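PDB 5TGN: SnoaL-like domain-containing protein from Sphaerobacter thermophilus, which is of unknown function but carries a SnoaL-like domain of the NTF2 clan, a cone-shaped fold whose relatives commonly enclose a ligand pocket or active site. Local coordinates for residues 6-14 with 66-76. Residues are numbered along the deposited sequence; the frame is centred on the assembly and turned at random.
Sequences AIDLAREYI and ERTMGTHRVVL
Arg11, with CG beside the backbone N (chi1 -69°) and the chain extended from CG to NE, reaches back over Ile7 and across to Glu66, whose own chain runs extended beyond CG from the strand. The two join side-on: NE of Arg11 lies 2.8 Å from OE2 of Glu66 in an almost straight bond (176°), and NH2 donates to OE1. Both oxygens use their syn lone pairs, and guanidinium and carboxylate are nearly coplanar. CG1 of Ile7 lies over the centre of the guanidinium, 3.4 Å above its plane, while Asp8 offers a second, long salt bridge to NH1. Shortening Glu66 to an alanine removes both acceptors, which would probably set the guanidinium free to turn, with the long Asp8 contact as its remaining charge partner here, and open a gap beside CD1 of Ile7.

Behind the ion pair the helix rests on the hairpin through small and branched side chains. Ile7 sends CG1 anti to its backbone N, and the turn at the next bond sets CD1 3.8 Å from CG1 of Val74, near the Glu66 carboxylate carbon. CG1 of Val74 also packs on CB of Ala10 at 3.7 Å, and CG2 of Val74 lies against Ala6. Farther along, Ile14 CG1 and Leu76 CD1 meet tip to tip at 3.7 Å. At the turn, a water accepts from Ile7 N and donates to Gly70 O, linking the helix's first turn to the loop.

Segment 6-14 thus runs at 37° to strand 73-76, and Ala6 and Ala10 also touch the adjoining strand 88-97, as expected where a helix covers the curved sheet of an NTF2-like cone. Chemically, an apolar seam joins helix to sheet, while at its more exposed border two nearly coplanar bonds fix the rotation of the guanidinium against Glu66.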
loop_
_atom_site.group_PDB
_atom_site.type_symbol
_atom_site.label_atom_id
_atom_site.label_comp_id
_atom_site.label_asym_id
_atom_site.label_seq_id
_atom_site.Cartn_x
_atom_site.Cartn_y
_atom_site.Cartn_z
ATOM N N ALA A 6 -4.498 2.307 26.879
ATOM C CA ALA A 6 -4.484 2.053 25.442
ATOM C C ALA A 6 -4.886 3.293 24.656
ATOM O O ALA A 6 -4.274 3.601 23.626
ATOM C CB ALA A 6 -5.403 0.887 25.090
ATOM N N ILE A 7 -5.921 4.012 25.114
ATOM C CA ILE A 7 -6.329 5.210 24.382
ATOM C C ILE A 7 -5.226 6.263 24.416
ATOM O O ILE A 7 -5.025 6.985 23.430
ATOM C CB ILE A 7 -7.670 5.757 24.919
ATOM C CG1 ILE A 7 -8.172 6.893 24.026
ATOM C CG2 ILE A 7 -7.562 6.227 26.389
ATOM C CD1 ILE A 7 -8.463 6.471 22.579
ATOM N N ASP A 8 -4.478 6.351 25.526
ATOM C CA ASP A 8 -3.337 7.264 25.606
ATOM C C ASP A 8 -2.253 6.892 24.606
ATOM O O ASP A 8 -1.666 7.775 23.969
ATOM C CB ASP A 8 -2.738 7.257 27.012
ATOM C CG ASP A 8 -3.728 7.734 28.084
ATOM O OD1 ASP A 8 -4.629 8.547 27.762
ATOM O OD2 ASP A 8 -3.589 7.289 29.244
ATOM N N LEU A 9 -1.929 5.591 24.502
ATOM C CA LEU A 9 -0.931 5.150 23.532
ATOM C C LEU A 9 -1.372 5.502 22.116
ATOM O O LEU A 9 -0.572 5.990 21.306
ATOM C CB LEU A 9 -0.688 3.640 23.657
ATOM C CG LEU A 9 -0.006 3.150 24.935
ATOM C CD1 LEU A 9 -0.059 1.628 25.052
ATOM C CD2 LEU A 9 1.432 3.642 24.998
ATOM N N ALA A 10 -2.647 5.258 21.801
ATOM C CA ALA A 10 -3.136 5.523 20.453
ATOM C C ALA A 10 -3.039 7.010 20.120
ATOM O O ALA A 10 -2.546 7.385 19.051
ATOM C CB ALA A 10 -4.580 5.023 20.314
ATOM N N ARG A 11 -3.516 7.878 21.023
ATOM C CA ARG A 11 -3.442 9.315 20.764
ATOM C C ARG A 11 -1.993 9.782 20.643
ATOM O O ARG A 11 -1.678 10.665 19.832
ATOM C CB ARG A 11 -4.143 10.103 21.880
ATOM C CG ARG A 11 -5.677 9.966 21.961
ATOM C CD ARG A 11 -6.159 10.491 23.341
ATOM N NE ARG A 11 -7.602 10.349 23.520
ATOM C CZ ARG A 11 -8.219 10.326 24.693
ATOM N NH1 ARG A 11 -7.522 10.428 25.813
ATOM N NH2 ARG A 11 -9.536 10.182 24.742
ATOM N N GLU A 12 -1.108 9.255 21.495
ATOM C CA GLU A 12 0.292 9.653 21.419
ATOM C C GLU A 12 0.928 9.177 20.117
ATOM O O GLU A 12 1.796 9.860 19.563
ATOM C CB GLU A 12 1.076 9.110 22.617
ATOM C CG GLU A 12 2.508 9.625 22.668
ATOM C CD GLU A 12 2.575 11.139 22.867
ATOM O OE1 GLU A 12 1.569 11.736 23.323
ATOM O OE2 GLU A 12 3.627 11.735 22.550
ATOM N N TYR A 13 0.539 7.995 19.639
ATOM C CA TYR A 13 1.044 7.520 18.354
ATOM C C TYR A 13 0.718 8.526 17.262
ATOM O O TYR A 13 1.599 8.966 16.524
ATOM C CB TYR A 13 0.459 6.136 18.021
ATOM C CG TYR A 13 0.855 5.711 16.608
ATOM C CD1 TYR A 13 2.044 5.019 16.374
ATOM C CD2 TYR A 13 0.078 6.072 15.502
ATOM C CE1 TYR A 13 2.428 4.659 15.077
ATOM C CE2 TYR A 13 0.450 5.705 14.203
ATOM C CZ TYR A 13 1.628 5.012 14.009
ATOM O OH TYR A 13 2.013 4.680 12.726
ATOM N N ILE A 14 -0.538 8.968 17.200
ATOM C CA ILE A 14 -0.910 9.980 16.213
ATOM C C ILE A 14 -0.090 11.253 16.407
ATOM O O ILE A 14 0.341 11.887 15.439
ATOM C CB ILE A 14 -2.424 10.277 16.293
ATOM C CG1 ILE A 14 -3.245 9.018 16.032
ATOM C CG2 ILE A 14 -2.817 11.397 15.284
ATOM C CD1 ILE A 14 -3.073 8.461 14.572
ATOM N N GLU A 66 -12.532 8.558 17.783
ATOM C CA GLU A 66 -12.203 7.380 18.574
ATOM C C GLU A 66 -13.407 6.457 18.466
ATOM O O GLU A 66 -14.422 6.669 19.127
ATOM C CB GLU A 66 -11.868 7.801 20.010
ATOM C CG GLU A 66 -11.149 9.185 20.028
ATOM C CD GLU A 66 -10.429 9.561 21.342
ATOM O OE1 GLU A 66 -11.020 9.398 22.441
ATOM O OE2 GLU A 66 -9.269 10.056 21.264
ATOM N N ARG A 67 -13.319 5.459 17.583
ATOM C CA ARG A 67 -14.449 4.562 17.324
ATOM C C ARG A 67 -14.591 3.478 18.391
ATOM O O ARG A 67 -15.711 3.084 18.732
ATOM C CB ARG A 67 -14.299 3.892 15.955
ATOM C CG ARG A 67 -14.250 4.860 14.794
ATOM C CD ARG A 67 -15.585 5.535 14.578
ATOM N NE ARG A 67 -15.573 6.289 13.335
ATOM C CZ ARG A 67 -16.307 7.371 13.089
ATOM N NH1 ARG A 67 -16.199 7.975 11.907
ATOM N NH2 ARG A 67 -17.131 7.855 14.017
ATOM N N THR A 68 -13.476 2.944 18.881
ATOM C CA THR A 68 -13.455 1.909 19.909
ATOM C C THR A 68 -12.410 2.336 20.916
ATOM O O THR A 68 -11.305 2.727 20.523
ATOM C CB THR A 68 -13.069 0.517 19.356
ATOM O OG1 THR A 68 -14.126 -0.045 18.582
ATOM C CG2 THR A 68 -12.698 -0.463 20.476
HETATM N N MSE A 69 -12.754 2.280 22.196
HETATM C CA MSE A 69 -11.730 2.413 23.212
HETATM C C MSE A 69 -12.012 1.489 24.385
HETATM O O MSE A 69 -13.129 1.404 24.913
HETATM C CB MSE A 69 -11.596 3.867 23.643
HETATM C CG MSE A 69 -12.066 4.184 25.040
HETATM SE SE MSE A 69 -12.102 6.111 25.271
HETATM C CE MSE A 69 -12.596 6.638 23.441
ATOM N N GLY A 70 -10.977 0.737 24.741
ATOM C CA GLY A 70 -11.032 -0.189 25.848
ATOM C C GLY A 70 -9.635 -0.369 26.389
ATOM O O GLY A 70 -8.681 0.238 25.899
ATOM N N THR A 71 -9.518 -1.229 27.402
ATOM C CA THR A 71 -8.227 -1.434 28.053
ATOM C C THR A 71 -7.176 -1.964 27.087
ATOM O O THR A 71 -5.991 -1.642 27.227
ATOM C CB THR A 71 -8.380 -2.400 29.226
ATOM O OG1 THR A 71 -9.530 -2.039 29.986
ATOM C CG2 THR A 71 -7.131 -2.376 30.122
ATOM N N HIS A 72 -7.582 -2.768 26.101
ATOM C CA HIS A 72 -6.622 -3.492 25.285
ATOM C C HIS A 72 -6.788 -3.298 23.783
ATOM O O HIS A 72 -5.959 -3.805 23.025
ATOM C CB HIS A 72 -6.684 -4.985 25.621
ATOM C CG HIS A 72 -6.577 -5.256 27.097
ATOM N ND1 HIS A 72 -7.673 -5.532 27.887
ATOM C CD2 HIS A 72 -5.510 -5.231 27.932
ATOM C CE1 HIS A 72 -7.281 -5.699 29.140
ATOM N NE2 HIS A 72 -5.973 -5.518 29.194
ATOM N N ARG A 73 -7.794 -2.561 23.323
ATOM C CA ARG A 73 -7.925 -2.361 21.886
ATOM C C ARG A 73 -8.476 -0.974 21.627
ATOM O O ARG A 73 -9.387 -0.526 22.325
ATOM C CB ARG A 73 -8.821 -3.430 21.255
ATOM C CG ARG A 73 -8.938 -3.360 19.734
ATOM C CD ARG A 73 -9.654 -4.618 19.212
ATOM N NE ARG A 73 -9.904 -4.572 17.770
ATOM C CZ ARG A 73 -11.023 -4.100 17.214
ATOM N NH1 ARG A 73 -12.011 -3.629 17.980
ATOM N NH2 ARG A 73 -11.157 -4.092 15.889
ATOM N N VAL A 74 -7.914 -0.282 20.633
ATOM C CA VAL A 74 -8.415 1.033 20.238
ATOM C C VAL A 74 -8.538 1.065 18.715
ATOM O O VAL A 74 -7.613 0.648 18.003
ATOM C CB VAL A 74 -7.481 2.159 20.730
ATOM C CG1 VAL A 74 -7.954 3.507 20.221
ATOM C CG2 VAL A 74 -7.402 2.172 22.268
ATOM N N VAL A 75 -9.657 1.585 18.218
ATOM C CA VAL A 75 -9.815 1.906 16.806
ATOM C C VAL A 75 -9.986 3.413 16.666
ATOM O O VAL A 75 -10.934 3.988 17.222
ATOM C CB VAL A 75 -11.001 1.163 16.186
ATOM C CG1 VAL A 75 -11.126 1.487 14.686
ATOM C CG2 VAL A 75 -10.871 -0.344 16.428
ATOM N N LEU A 76 -9.089 4.046 15.904
ATOM C CA LEU A 76 -9.252 5.444 15.503
ATOM C C LEU A 76 -9.534 5.516 14.008
ATOM O O LEU A 76 -8.958 4.756 13.228
ATOM C CB LEU A 76 -8.004 6.282 15.793
ATOM C CG LEU A 76 -7.385 6.208 17.187
ATOM C CD1 LEU A 76 -6.115 7.053 17.204
ATOM C CD2 LEU A 76 -8.403 6.658 18.261
HETATM O O HOH W 1 -7.918 3.014 26.958
#